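Long-range contacts in putative gamma-glutamylcyclotransferase YkqA (Bacillus subtilis, PDB 2QIK), which is of unproven function but is probably a gamma-glutamylcyclotransferase, acting on gamma-glutamyl compounds: residues S112-E117 against T211-F216; K125-Y130 against L190-Y195; D153-A158 against V219-R224; A177-D182 against C229-V234. All blocks are in the same frame, centred on the assembly; numbering follows the deposited sequence. Where two conformers were deposited one is given.

Contact 1: residues S112-E117 against T211-F216; sequences SGDWKE and TYRPAF
Phe216 turns one face of its ring to the start of the helix 115-122: CB of Lys116 lies over that face in a CH-pi contact, 4.1 Å from the ring centroid and 27° off the normal, while N of Glu117 approaches CE2 of Phe216 obliquely at 3.6 Å. The broad flat ring of Phe216 can accept the CB of Lys116 on its face. Beside it, CG of Glu117 rests 3.8 Å from CG of Pro214. Glu117 sends CG anti to its backbone N and then bends at chi2 (-85°), bringing OE2 to within 2.7 Å of Ser112 OG, which donates to it. The same hydroxyl accepts from Asp114 N and closes an ST turn. Asp114, with a short carboxylate that can fold back on the helix start, divides its oxygens. OD2 caps N of Glu117 at 3.2 Å, from above the carboxylate plane, and also pairs with Arg12. OD1 faces NH1 of Arg213 across a long salt bridge of 4.0 Å, spanned by two waters that donate to OD1; one also donates to Pro214 O. The bonds from the guanidinium to these waters are weak, and NH2 of Arg213 binds Gln30. Lys116 runs on, extended, to Lys13 O and Asp228. This is an N-capped helix start, preceded by an ST turn and seated on a strand, which joins the first AIG2-like sequence region to the second.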
loop_
_atom_site.group_PDB
_atom_site.type_symbol
_atom_site.label_atom_id
_atom_site.label_comp_id
_atom_site.label_asym_id
_atom_site.label_seq_id
_atom_site.Cartn_x
_atom_site.Cartn_y
_atom_site.Cartn_z
ATOM N N SER A 112 3.782 7.966 10.727
ATOM C CA SER A 112 3.723 6.925 9.717
ATOM C C SER A 112 4.549 7.227 8.459
ATOM O O SER A 112 4.822 6.335 7.628
ATOM C CB SER A 112 2.323 6.626 9.241
ATOM O OG SER A 112 1.833 7.750 8.527
ATOM N N GLY A 113 4.914 8.489 8.293
ATOM C CA GLY A 113 5.547 8.922 7.106
ATOM C C GLY A 113 4.659 8.928 5.868
ATOM O O GLY A 113 5.147 9.117 4.748
ATOM N N ASP A 114 3.356 8.765 6.049
ATOM C CA ASP A 114 2.450 8.525 4.935
ATOM C C ASP A 114 1.273 9.457 5.043
ATOM O O ASP A 114 0.440 9.363 5.947
ATOM C CB ASP A 114 2.040 7.036 4.927
ATOM C CG ASP A 114 1.267 6.653 3.693
ATOM O OD1 ASP A 114 1.444 5.469 3.275
ATOM O OD2 ASP A 114 0.476 7.460 3.172
ATOM N N TRP A 115 1.210 10.411 4.089
ATOM C CA TRP A 115 0.183 11.421 4.134
ATOM C C TRP A 115 -1.225 10.863 4.002
ATOM O O TRP A 115 -2.142 11.346 4.644
ATOM C CB TRP A 115 0.475 12.444 3.001
ATOM C CG TRP A 115 -0.494 13.541 2.840
ATOM C CD1 TRP A 115 -1.220 13.844 1.686
ATOM C CD2 TRP A 115 -0.678 14.589 3.691
ATOM N NE1 TRP A 115 -1.942 14.948 1.857
ATOM C CE2 TRP A 115 -1.649 15.460 3.076
ATOM C CE3 TRP A 115 -0.262 14.879 4.966
ATOM C CZ2 TRP A 115 -2.147 16.616 3.655
ATOM C CZ3 TRP A 115 -0.765 16.149 5.535
ATOM C CH2 TRP A 115 -1.666 16.928 4.898
ATOM N N LYS A 116 -1.403 9.891 3.122
ATOM C CA LYS A 116 -2.729 9.280 2.996
ATOM C C LYS A 116 -3.134 8.524 4.235
ATOM O O LYS A 116 -4.323 8.550 4.596
ATOM C CB LYS A 116 -2.752 8.388 1.754
ATOM C CG LYS A 116 -2.771 9.009 0.448
ATOM C CD LYS A 116 -3.152 8.144 -0.688
ATOM C CE LYS A 116 -3.313 8.987 -1.859
ATOM N NZ LYS A 116 -3.628 8.262 -3.036
ATOM N N GLU A 117 -2.207 7.836 4.857
ATOM C CA GLU A 117 -2.518 7.155 6.107
ATOM C C GLU A 117 -2.878 8.195 7.153
ATOM O O GLU A 117 -3.875 8.030 7.867
ATOM C CB GLU A 117 -1.304 6.331 6.521
ATOM C CG GLU A 117 -1.510 5.442 7.762
ATOM C CD GLU A 117 -1.309 6.056 9.085
ATOM O OE1 GLU A 117 -1.639 5.359 10.088
ATOM O OE2 GLU A 117 -0.772 7.181 9.130
ATOM N N THR A 211 5.881 -4.528 10.865
ATOM C CA THR A 211 5.697 -5.831 10.169
ATOM C C THR A 211 5.136 -5.526 8.777
ATOM O O THR A 211 5.766 -5.788 7.751
ATOM C CB THR A 211 4.833 -6.770 10.973
ATOM O OG1 THR A 211 5.300 -6.909 12.314
ATOM C CG2 THR A 211 4.791 -8.147 10.316
ATOM N N TYR A 212 3.923 -4.975 8.729
ATOM C CA TYR A 212 3.283 -4.457 7.548
ATOM C C TYR A 212 3.113 -2.963 7.730
ATOM O O TYR A 212 3.033 -2.465 8.869
ATOM C CB TYR A 212 1.879 -5.036 7.322
ATOM C CG TYR A 212 1.871 -6.505 6.918
ATOM C CD1 TYR A 212 1.615 -6.915 5.620
ATOM C CD2 TYR A 212 2.111 -7.501 7.868
ATOM C CE1 TYR A 212 1.650 -8.217 5.269
ATOM C CE2 TYR A 212 2.152 -8.810 7.515
ATOM C CZ TYR A 212 1.905 -9.189 6.181
ATOM O OH TYR A 212 1.963 -10.520 5.857
ATOM N N ARG A 213 2.946 -2.269 6.626
ATOM C CA ARG A 213 2.478 -0.879 6.651
ATOM C C ARG A 213 1.101 -0.768 6.009
ATOM O O ARG A 213 0.774 -1.536 5.088
ATOM C CB ARG A 213 3.405 0.005 5.860
ATOM C CG ARG A 213 3.608 -0.280 4.448
ATOM C CD ARG A 213 4.564 0.684 3.793
ATOM N NE ARG A 213 4.644 0.492 2.432
ATOM C CZ ARG A 213 3.868 1.180 1.485
ATOM N NH1 ARG A 213 3.063 2.174 1.752
ATOM N NH2 ARG A 213 4.056 0.929 0.278
ATOM N N PRO A 214 0.277 0.192 6.458
ATOM C CA PRO A 214 -0.899 0.563 5.703
ATOM C C PRO A 214 -0.479 1.081 4.346
ATOM O O PRO A 214 0.583 1.718 4.206
ATOM C CB PRO A 214 -1.535 1.639 6.576
ATOM C CG PRO A 214 -0.835 1.654 7.882
ATOM C CD PRO A 214 0.514 1.115 7.613
ATOM N N ALA A 215 -1.279 0.805 3.333
ATOM C CA ALA A 215 -1.040 1.226 1.994
ATOM C C ALA A 215 -2.352 1.404 1.290
ATOM O O ALA A 215 -3.407 1.016 1.810
ATOM C CB ALA A 215 -0.140 0.228 1.268
ATOM N N PHE A 216 -2.333 1.953 0.090
ATOM C CA PHE A 216 -3.552 2.326 -0.628
ATOM C C PHE A 216 -3.484 1.815 -2.071
ATOM O O PHE A 216 -2.417 1.947 -2.708
ATOM C CB PHE A 216 -3.801 3.831 -0.586
ATOM C CG PHE A 216 -3.912 4.284 0.838
ATOM C CD1 PHE A 216 -5.073 4.190 1.512
ATOM C CD2 PHE A 216 -2.773 4.600 1.554
ATOM C CE1 PHE A 216 -5.126 4.457 2.886
ATOM C CE2 PHE A 216 -2.803 4.841 2.907
ATOM C CZ PHE A 216 -4.011 4.794 3.531
HETATM O O HOH W 1 2.492 3.473 4.773
HETATM O O HOH W 2 1.449 4.932 0.635
#

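Contact 2: residues K125-Y130 against L190-Y195; sequences KNPIYY and LYRIPY
Ile128 and Ile193 form a hydrogen-bonded antiparallel pair: N of Ile128 donates to O of Ile193 at 2.8 Å, and N of Ile193 returns the bond to O of Ile128. Two residues on, Tyr130 and Tyr191 repeat the exchange, with N of Tyr191 reaching O of Tyr130 at 2.8 Å. The intervening pair, Tyr129 and Arg192, is non-hydrogen-bonded in its backbone, and its side chains supply the polar link instead. They lie side by side, ring and guanidinium planes 89° apart, and NE of Arg192 gives a fairly straight bond to OH of Tyr129 (2.8 Å, 161°), in the guanidinium plane; NH2 adds a weak one. The bend of Arg192 at chi3 (-66°) brings these nitrogens to the phenol, while NH1 pairs with Asp153. On the other face, the longer branch of Ile193 does the packing: CG1 lies 3.6 Å from CB of Ile128, and CD1 reaches CB of Tyr130. Tyr130 and Tyr191 run alongside each other, their CD2 atoms 3.8 Å apart; OH of Tyr191 is bonded to Cys136 O. Before the cis-Pro127, O of Lys125 is buried 3.3 Å from CB of Tyr195 and has no polar partner. The chemistry is thus that of a regular strand pair whose backbone bonds are nearly straight, with an arginine shared between a phenol and a carboxylate that probably balances its charge.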
loop_
_atom_site.group_PDB
_atom_site.type_symbol
_atom_site.label_atom_id
_atom_site.label_comp_id
_atom_site.label_asym_id
_atom_site.label_seq_id
_atom_site.Cartn_x
_atom_site.Cartn_y
_atom_site.Cartn_z
ATOM N N LYS A 125 -11.790 8.508 8.788
ATOM C CA LYS A 125 -12.520 8.179 7.565
ATOM C C LYS A 125 -13.454 7.010 7.799
ATOM O O LYS A 125 -13.052 5.970 8.285
ATOM C CB LYS A 125 -11.531 7.886 6.431
ATOM C CG LYS A 125 -12.171 7.484 5.145
ATOM C CD LYS A 125 -11.131 7.332 4.000
ATOM C CE LYS A 125 -11.762 6.974 2.658
ATOM N NZ LYS A 125 -10.855 7.136 1.552
ATOM N N ASN A 126 -14.706 7.192 7.339
ATOM C CA ASN A 126 -15.752 6.207 7.655
ATOM C C ASN A 126 -16.784 6.236 6.527
ATOM O O ASN A 126 -17.335 7.294 6.283
ATOM C CB ASN A 126 -16.429 6.593 9.014
ATOM C CG ASN A 126 -17.344 5.539 9.585
ATOM O OD1 ASN A 126 -18.444 5.904 10.187
ATOM N ND2 ASN A 126 -16.975 4.350 9.528
ATOM N N PRO A 127 -17.034 5.134 5.829
ATOM C CA PRO A 127 -16.410 3.847 6.008
ATOM C C PRO A 127 -14.997 3.801 5.424
ATOM O O PRO A 127 -14.555 4.729 4.752
ATOM C CB PRO A 127 -17.299 2.938 5.161
ATOM C CG PRO A 127 -17.777 3.805 4.084
ATOM C CD PRO A 127 -18.033 5.138 4.735
ATOM N N ILE A 128 -14.331 2.688 5.662
ATOM C CA ILE A 128 -13.090 2.317 5.059
ATOM C C ILE A 128 -13.396 1.181 4.036
ATOM O O ILE A 128 -14.104 0.247 4.430
ATOM C CB ILE A 128 -12.186 1.775 6.165
ATOM C CG1 ILE A 128 -11.836 2.875 7.194
ATOM C CG2 ILE A 128 -10.910 1.157 5.604
ATOM C CD1 ILE A 128 -11.037 4.076 6.628
ATOM N N TYR A 129 -12.831 1.242 2.821
ATOM C CA TYR A 129 -12.891 0.113 1.892
ATOM C C TYR A 129 -11.531 -0.574 2.064
ATOM O O TYR A 129 -10.484 -0.035 1.733
ATOM C CB TYR A 129 -13.123 0.642 0.486
ATOM C CG TYR A 129 -14.558 1.073 0.360
ATOM C CD1 TYR A 129 -15.557 0.121 0.163
ATOM C CD2 TYR A 129 -14.942 2.384 0.539
ATOM C CE1 TYR A 129 -16.896 0.483 0.101
ATOM C CE2 TYR A 129 -16.262 2.740 0.529
ATOM C CZ TYR A 129 -17.225 1.828 0.287
ATOM O OH TYR A 129 -18.552 2.204 0.268
ATOM N N TYR A 130 -11.571 -1.776 2.609
ATOM C CA TYR A 130 -10.429 -2.577 3.022
ATOM C C TYR A 130 -10.260 -3.765 2.077
ATOM O O TYR A 130 -11.154 -4.609 1.945
ATOM C CB TYR A 130 -10.580 -3.061 4.461
ATOM C CG TYR A 130 -9.554 -4.097 4.872
ATOM C CD1 TYR A 130 -8.218 -3.867 4.705
ATOM C CD2 TYR A 130 -9.952 -5.307 5.360
ATOM C CE1 TYR A 130 -7.290 -4.847 4.959
ATOM C CE2 TYR A 130 -9.031 -6.316 5.665
ATOM C CZ TYR A 130 -7.689 -6.061 5.441
ATOM O OH TYR A 130 -6.771 -7.055 5.668
ATOM N N LEU A 190 -12.791 -7.070 -1.220
ATOM C CA LEU A 190 -12.958 -5.724 -0.713
ATOM C C LEU A 190 -14.088 -5.728 0.264
ATOM O O LEU A 190 -15.216 -6.149 -0.040
ATOM C CB LEU A 190 -13.241 -4.744 -1.864
ATOM C CG LEU A 190 -13.259 -3.293 -1.477
ATOM C CD1 LEU A 190 -11.849 -2.858 -1.083
ATOM C CD2 LEU A 190 -13.806 -2.418 -2.568
ATOM N N TYR A 191 -13.832 -5.278 1.491
ATOM C CA TYR A 191 -14.817 -5.130 2.534
ATOM C C TYR A 191 -15.148 -3.659 2.789
ATOM O O TYR A 191 -14.274 -2.800 2.712
ATOM C CB TYR A 191 -14.305 -5.648 3.854
ATOM C CG TYR A 191 -13.959 -7.112 3.981
ATOM C CD1 TYR A 191 -14.906 -8.055 4.311
ATOM C CD2 TYR A 191 -12.661 -7.514 3.876
ATOM C CE1 TYR A 191 -14.595 -9.360 4.492
ATOM C CE2 TYR A 191 -12.301 -8.872 4.049
ATOM C CZ TYR A 191 -13.276 -9.772 4.386
ATOM O OH TYR A 191 -12.945 -11.096 4.612
ATOM N N ARG A 192 -16.411 -3.343 3.063
ATOM C CA ARG A 192 -16.795 -2.023 3.594
ATOM C C ARG A 192 -16.844 -2.170 5.127
ATOM O O ARG A 192 -17.646 -2.957 5.648
ATOM C CB ARG A 192 -18.166 -1.640 3.088
ATOM C CG ARG A 192 -18.634 -0.267 3.515
ATOM C CD ARG A 192 -19.985 0.071 3.048
ATOM N NE ARG A 192 -19.973 0.172 1.640
ATOM C CZ ARG A 192 -20.391 -0.751 0.759
ATOM N NH1 ARG A 192 -20.948 -1.888 1.169
ATOM N NH2 ARG A 192 -20.267 -0.524 -0.542
ATOM N N ILE A 193 -15.959 -1.461 5.814
ATOM C CA ILE A 193 -15.846 -1.576 7.271
ATOM C C ILE A 193 -15.982 -0.194 7.933
ATOM O O ILE A 193 -15.625 0.824 7.324
ATOM C CB ILE A 193 -14.550 -2.257 7.689
ATOM C CG1 ILE A 193 -13.309 -1.346 7.458
ATOM C CG2 ILE A 193 -14.334 -3.600 7.022
ATOM C CD1 ILE A 193 -11.996 -1.992 7.911
ATOM N N PRO A 194 -16.442 -0.140 9.174
ATOM C CA PRO A 194 -16.409 1.099 9.888
ATOM C C PRO A 194 -14.971 1.451 10.281
ATOM O O PRO A 194 -14.153 0.588 10.515
ATOM C CB PRO A 194 -17.313 0.859 11.127
ATOM C CG PRO A 194 -18.074 -0.415 10.793
ATOM C CD PRO A 194 -17.088 -1.208 9.948
ATOM N N TYR A 195 -14.740 2.747 10.440
ATOM C CA TYR A 195 -13.500 3.257 11.022
ATOM C C TYR A 195 -13.124 2.497 12.326
ATOM O O TYR A 195 -11.951 2.279 12.610
ATOM C CB TYR A 195 -13.626 4.727 11.274
ATOM C CG TYR A 195 -12.349 5.339 11.788
ATOM C CD1 TYR A 195 -11.239 5.489 11.007
ATOM C CD2 TYR A 195 -12.265 5.819 13.099
ATOM C CE1 TYR A 195 -10.075 6.029 11.482
ATOM C CE2 TYR A 195 -11.100 6.368 13.586
ATOM C CZ TYR A 195 -10.025 6.492 12.764
ATOM O OH TYR A 195 -8.872 7.068 13.285
#

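Contact 3: residues D153-A158 against V219-R224; sequences DPVGRA and VEAGGR
The shortest polar contact here is a CA-H...O contact, from CA of Ala158 to O of Glu220 at 3.2 Å. A second of the same kind runs the other way, from CA of Ala221 to O of Arg157 at 3.5 Å, and CB of Ala221 merely packs on that oxygen. At a crossing of 120° the segments share these weak contacts and no regular backbone pairing. The small residues suit so close a crossing, where CA of Ala158 and CA of Ala221 come within 4.4 Å. Three methyl contacts complete the joint: CB of Ala158 touches CG2 of Val219 at 3.8 Å and CB of Ala221 at 3.9 Å, and Val155 adds CG1, which lies anti to the backbone N (chi1 179°) and so extends over CB of Ala221. Val155 and Gly156 both face Leu190 of the next strand, forming a classic beta bulge. Gly156 has backbone angles at which a side chain would jam against the preceding carbonyl. Gly222 and Gly223 both adopt positive phi and form the tight two-residue turn between Ala221 and Arg224. Arg157 directs its guanidinium to another part of the chain, NE donating to Tyr258 O. A bulged strand edge meeting the end of a beta hairpin in this way is consistent with the strongly curved, barrel-like sheet of the gamma-glutamylcyclotransferase fold.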
loop_
_atom_site.group_PDB
_atom_site.type_symbol
_atom_site.label_atom_id
_atom_site.label_comp_id
_atom_site.label_asym_id
_atom_site.label_seq_id
_atom_site.Cartn_x
_atom_site.Cartn_y
_atom_site.Cartn_z
ATOM N N ASP A 153 -19.971 -7.134 5.474
ATOM C CA ASP A 153 -20.484 -6.308 4.342
ATOM C C ASP A 153 -19.382 -6.277 3.257
ATOM O O ASP A 153 -18.813 -5.223 2.917
ATOM C CB ASP A 153 -20.842 -4.864 4.793
ATOM C CG ASP A 153 -21.570 -4.050 3.743
ATOM O OD1 ASP A 153 -22.097 -4.575 2.759
ATOM O OD2 ASP A 153 -21.655 -2.865 3.899
ATOM N N PRO A 154 -19.057 -7.444 2.714
ATOM C CA PRO A 154 -18.118 -7.496 1.594
ATOM C C PRO A 154 -18.741 -6.825 0.386
ATOM O O PRO A 154 -19.879 -7.101 0.008
ATOM C CB PRO A 154 -17.853 -9.000 1.391
ATOM C CG PRO A 154 -19.127 -9.635 1.876
ATOM C CD PRO A 154 -19.559 -8.787 3.033
ATOM N N VAL A 155 -17.947 -6.000 -0.255
ATOM C CA VAL A 155 -18.276 -5.539 -1.574
ATOM C C VAL A 155 -18.092 -6.723 -2.522
ATOM O O VAL A 155 -18.946 -6.911 -3.394
ATOM C CB VAL A 155 -17.415 -4.328 -1.985
ATOM C CG1 VAL A 155 -17.801 -3.870 -3.465
ATOM C CG2 VAL A 155 -17.629 -3.207 -0.963
ATOM N N GLY A 156 -17.091 -7.554 -2.270
ATOM C CA GLY A 156 -16.853 -8.799 -2.985
ATOM C C GLY A 156 -15.519 -8.793 -3.686
ATOM O O GLY A 156 -14.597 -8.060 -3.358
ATOM N N ARG A 157 -15.444 -9.702 -4.638
ATOM C CA ARG A 157 -14.229 -9.938 -5.381
ATOM C C ARG A 157 -13.781 -8.678 -6.022
ATOM O O ARG A 157 -14.553 -7.937 -6.643
ATOM C CB ARG A 157 -14.506 -10.940 -6.494
ATOM C CG ARG A 157 -13.304 -11.437 -7.189
ATOM C CD ARG A 157 -13.635 -12.333 -8.347
ATOM N NE ARG A 157 -14.458 -13.438 -7.913
ATOM C CZ ARG A 157 -15.016 -14.331 -8.724
ATOM N NH1 ARG A 157 -15.722 -15.310 -8.208
ATOM N NH2 ARG A 157 -14.854 -14.265 -10.024
ATOM N N ALA A 158 -12.491 -8.414 -5.932
ATOM C CA ALA A 158 -11.938 -7.274 -6.496
ATOM C C ALA A 158 -10.632 -7.647 -7.180
ATOM O O ALA A 158 -9.846 -8.475 -6.715
ATOM C CB ALA A 158 -11.726 -6.216 -5.358
ATOM N N VAL A 219 -9.127 -0.418 -6.821
ATOM C CA VAL A 219 -9.528 -1.730 -7.286
ATOM C C VAL A 219 -10.844 -1.693 -7.967
ATOM O O VAL A 219 -11.568 -0.723 -7.783
ATOM C CB VAL A 219 -9.573 -2.819 -6.175
ATOM C CG1 VAL A 219 -8.274 -2.918 -5.448
ATOM C CG2 VAL A 219 -10.772 -2.565 -5.218
ATOM N N GLU A 220 -11.103 -2.769 -8.758
ATOM C CA GLU A 220 -12.337 -2.928 -9.438
ATOM C C GLU A 220 -13.156 -4.020 -8.786
ATOM O O GLU A 220 -12.683 -5.098 -8.719
ATOM C CB GLU A 220 -12.136 -3.174 -10.949
ATOM C CG GLU A 220 -13.375 -2.619 -11.628
ATOM C CD GLU A 220 -13.409 -2.655 -13.132
ATOM O OE1 GLU A 220 -12.320 -2.765 -13.775
ATOM O OE2 GLU A 220 -14.561 -2.546 -13.630
ATOM N N ALA A 221 -14.378 -3.710 -8.407
ATOM C CA ALA A 221 -15.239 -4.728 -7.763
ATOM C C ALA A 221 -16.653 -4.416 -8.239
ATOM O O ALA A 221 -17.176 -3.319 -7.919
ATOM C CB ALA A 221 -15.145 -4.634 -6.188
ATOM N N GLY A 222 -17.289 -5.413 -8.885
ATOM C CA GLY A 222 -18.713 -5.318 -9.265
ATOM C C GLY A 222 -18.908 -4.291 -10.349
ATOM O O GLY A 222 -19.966 -3.626 -10.441
ATOM N N GLY A 223 -17.961 -4.230 -11.255
ATOM C CA GLY A 223 -17.969 -3.260 -12.349
ATOM C C GLY A 223 -17.746 -1.806 -11.967
ATOM O O GLY A 223 -17.961 -0.895 -12.749
ATOM N N ARG A 224 -17.325 -1.598 -10.732
ATOM C CA ARG A 224 -17.212 -0.278 -10.169
ATOM C C ARG A 224 -15.790 -0.125 -9.662
ATOM O O ARG A 224 -15.153 -1.076 -9.237
ATOM C CB ARG A 224 -18.192 -0.177 -9.018
ATOM C CG ARG A 224 -18.182 1.067 -8.284
ATOM C CD ARG A 224 -19.282 1.248 -7.303
ATOM N NE ARG A 224 -18.761 2.063 -6.222
ATOM C CZ ARG A 224 -18.420 3.332 -6.330
ATOM N NH1 ARG A 224 -17.883 3.950 -5.289
ATOM N NH2 ARG A 224 -18.649 4.009 -7.462
#

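Contact 4: residues A177-D182 against C229-V234; sequences ADMLED and CLTFLV
Asp178 supplies the polar part of this contact: N of Val234 donates to its OD1 at 2.9 Å, nearly straight at 168° though from well above the carboxylate plane. CG of Asp178 stands anti to the backbone N (chi1 -170°), which swings the carboxylate across to the other strand. Its second oxygen, OD2, binds Thr168 OG1 and Lys237. The rest is van der Waals packing, part of it against polar groups. CG2 of Val234 rests 3.5 Å from CG of Asp178. CD2 of Leu233 lies 3.7 Å from O of Met179 and makes an apolar contact with its CB at 4.0 Å. Met179, present as selenomethionine, is long and flexible enough to bend at chi3 and set CE 4.0 Å from CG2 of Thr231, whose hydroxyl is bonded to Phe131 O. The strands cross at about a right angle (91°), and the bond that joins them uses a side chain, not a backbone pair. A buried carboxylate is thus paid for by an amide, a hydroxyl and a lysine, which together probably keep it ionised.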
loop_
_atom_site.group_PDB
_atom_site.type_symbol
_atom_site.label_atom_id
_atom_site.label_comp_id
_atom_site.label_asym_id
_atom_site.label_seq_id
_atom_site.Cartn_x
_atom_site.Cartn_y
_atom_site.Cartn_z
ATOM N N ALA A 177 1.721 -13.644 3.516
ATOM C CA ALA A 177 1.401 -13.027 2.260
ATOM C C ALA A 177 1.730 -11.539 2.184
ATOM O O ALA A 177 1.820 -10.852 3.176
ATOM C CB ALA A 177 -0.021 -13.248 1.902
ATOM N N ASP A 178 1.789 -11.085 0.971
ATOM C CA ASP A 178 2.179 -9.740 0.568
ATOM C C ASP A 178 1.647 -9.521 -0.833
ATOM O O ASP A 178 1.250 -10.482 -1.490
ATOM C CB ASP A 178 3.702 -9.582 0.552
ATOM C CG ASP A 178 4.207 -8.178 0.368
ATOM O OD1 ASP A 178 3.487 -7.185 0.716
ATOM O OD2 ASP A 178 5.409 -8.045 0.008
HETATM N N MSE A 179 1.637 -8.295 -1.281
HETATM C CA MSE A 179 1.505 -8.014 -2.708
HETATM C C MSE A 179 2.683 -7.205 -3.192
HETATM O O MSE A 179 3.040 -6.205 -2.595
HETATM C CB MSE A 179 0.236 -7.248 -3.048
HETATM C CG MSE A 179 -1.045 -8.025 -2.655
HETATM SE SE MSE A 179 -2.577 -7.189 -3.379
HETATM C CE MSE A 179 -2.456 -5.556 -2.433
ATOM N N LEU A 180 3.337 -7.702 -4.221
ATOM C CA LEU A 180 4.505 -7.043 -4.805
ATOM C C LEU A 180 4.088 -6.302 -6.035
ATOM O O LEU A 180 3.394 -6.866 -6.890
ATOM C CB LEU A 180 5.546 -8.049 -5.180
ATOM C CG LEU A 180 6.967 -7.556 -5.479
ATOM C CD1 LEU A 180 7.583 -6.982 -4.233
ATOM C CD2 LEU A 180 7.841 -8.685 -6.024
ATOM N N GLU A 181 4.476 -5.021 -6.165
ATOM C CA GLU A 181 4.096 -4.204 -7.334
ATOM C C GLU A 181 5.088 -4.503 -8.454
ATOM O O GLU A 181 6.017 -3.756 -8.717
ATOM C CB GLU A 181 4.123 -2.736 -6.959
ATOM C CG GLU A 181 3.474 -1.854 -7.993
ATOM C CD GLU A 181 3.647 -0.391 -7.751
ATOM O OE1 GLU A 181 4.271 0.012 -6.760
ATOM O OE2 GLU A 181 3.082 0.397 -8.539
ATOM N N ASP A 182 4.866 -5.636 -9.127
ATOM C CA ASP A 182 5.789 -6.192 -10.100
ATOM C C ASP A 182 5.212 -6.342 -11.486
ATOM O O ASP A 182 5.833 -6.970 -12.362
ATOM C CB ASP A 182 6.359 -7.526 -9.602
ATOM C CG ASP A 182 5.335 -8.627 -9.463
ATOM O OD1 ASP A 182 5.771 -9.757 -8.998
ATOM O OD2 ASP A 182 4.135 -8.418 -9.854
ATOM N N CYS A 229 -8.445 2.432 -1.501
ATOM C CA CYS A 229 -8.785 1.324 -0.622
ATOM C C CYS A 229 -7.556 1.018 0.248
ATOM O O CYS A 229 -6.417 1.050 -0.214
ATOM C CB CYS A 229 -9.103 0.094 -1.417
ATOM S SG CYS A 229 -10.505 0.304 -2.497
ATOM N N LEU A 230 -7.790 0.783 1.533
ATOM C CA LEU A 230 -6.717 0.382 2.450
ATOM C C LEU A 230 -6.332 -1.054 2.229
ATOM O O LEU A 230 -7.172 -1.940 2.074
ATOM C CB LEU A 230 -7.248 0.480 3.854
ATOM C CG LEU A 230 -6.357 -0.052 5.006
ATOM C CD1 LEU A 230 -5.098 0.817 5.098
ATOM C CD2 LEU A 230 -7.057 -0.060 6.263
ATOM N N THR A 231 -5.019 -1.307 2.214
ATOM C CA THR A 231 -4.468 -2.644 2.309
ATOM C C THR A 231 -3.220 -2.591 3.169
ATOM O O THR A 231 -2.910 -1.539 3.708
ATOM C CB THR A 231 -4.281 -3.203 0.872
ATOM O OG1 THR A 231 -4.098 -4.622 0.962
ATOM C CG2 THR A 231 -3.110 -2.641 0.169
ATOM N N PHE A 232 -2.558 -3.735 3.359
ATOM C CA PHE A 232 -1.356 -3.776 4.150
ATOM C C PHE A 232 -0.304 -4.489 3.360
ATOM O O PHE A 232 -0.584 -5.493 2.682
ATOM C CB PHE A 232 -1.597 -4.481 5.504
ATOM C CG PHE A 232 -2.502 -3.732 6.397
ATOM C CD1 PHE A 232 -3.859 -3.926 6.332
ATOM C CD2 PHE A 232 -2.012 -2.771 7.270
ATOM C CE1 PHE A 232 -4.714 -3.195 7.109
ATOM C CE2 PHE A 232 -2.849 -2.048 8.072
ATOM C CZ PHE A 232 -4.210 -2.253 7.982
ATOM N N LEU A 233 0.930 -3.935 3.385
ATOM C CA LEU A 233 2.074 -4.501 2.565
ATOM C C LEU A 233 3.278 -4.737 3.468
ATOM O O LEU A 233 3.488 -3.999 4.424
ATOM C CB LEU A 233 2.445 -3.550 1.419
ATOM C CG LEU A 233 1.310 -3.231 0.459
ATOM C CD1 LEU A 233 1.738 -2.121 -0.486
ATOM C CD2 LEU A 233 0.812 -4.468 -0.252
ATOM N N VAL A 234 4.017 -5.812 3.169
ATOM C CA VAL A 234 5.167 -6.168 3.957
ATOM C C VAL A 234 6.254 -5.129 3.851
ATOM O O VAL A 234 6.579 -4.630 2.782
ATOM C CB VAL A 234 5.699 -7.544 3.503
ATOM C CG1 VAL A 234 7.023 -7.901 4.138
ATOM C CG2 VAL A 234 4.710 -8.617 3.817
#

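Overall arrangement
Contact 4 is wholly buried and lies near the middle of the chain, with contact 1 close beside it; contacts 2 and 3 lie farther out and include exposed residues. Contacts 1, 3 and 4 all draw on the hairpin of strands 212-221 and 224-234, and Arg213 N bonds to Leu233 O between contacts 1 and 4. Contacts 2 and 3 share the sheet containing strand 185-193, and contact 2 is tied to contact 4 through Tyr129 O and Leu230 N. Their chemistry follows their place: paired backbones in contact 2, small apolar groups in contact 3, a water-bridged carboxylate in contact 1 and a directly bonded one in contact 4.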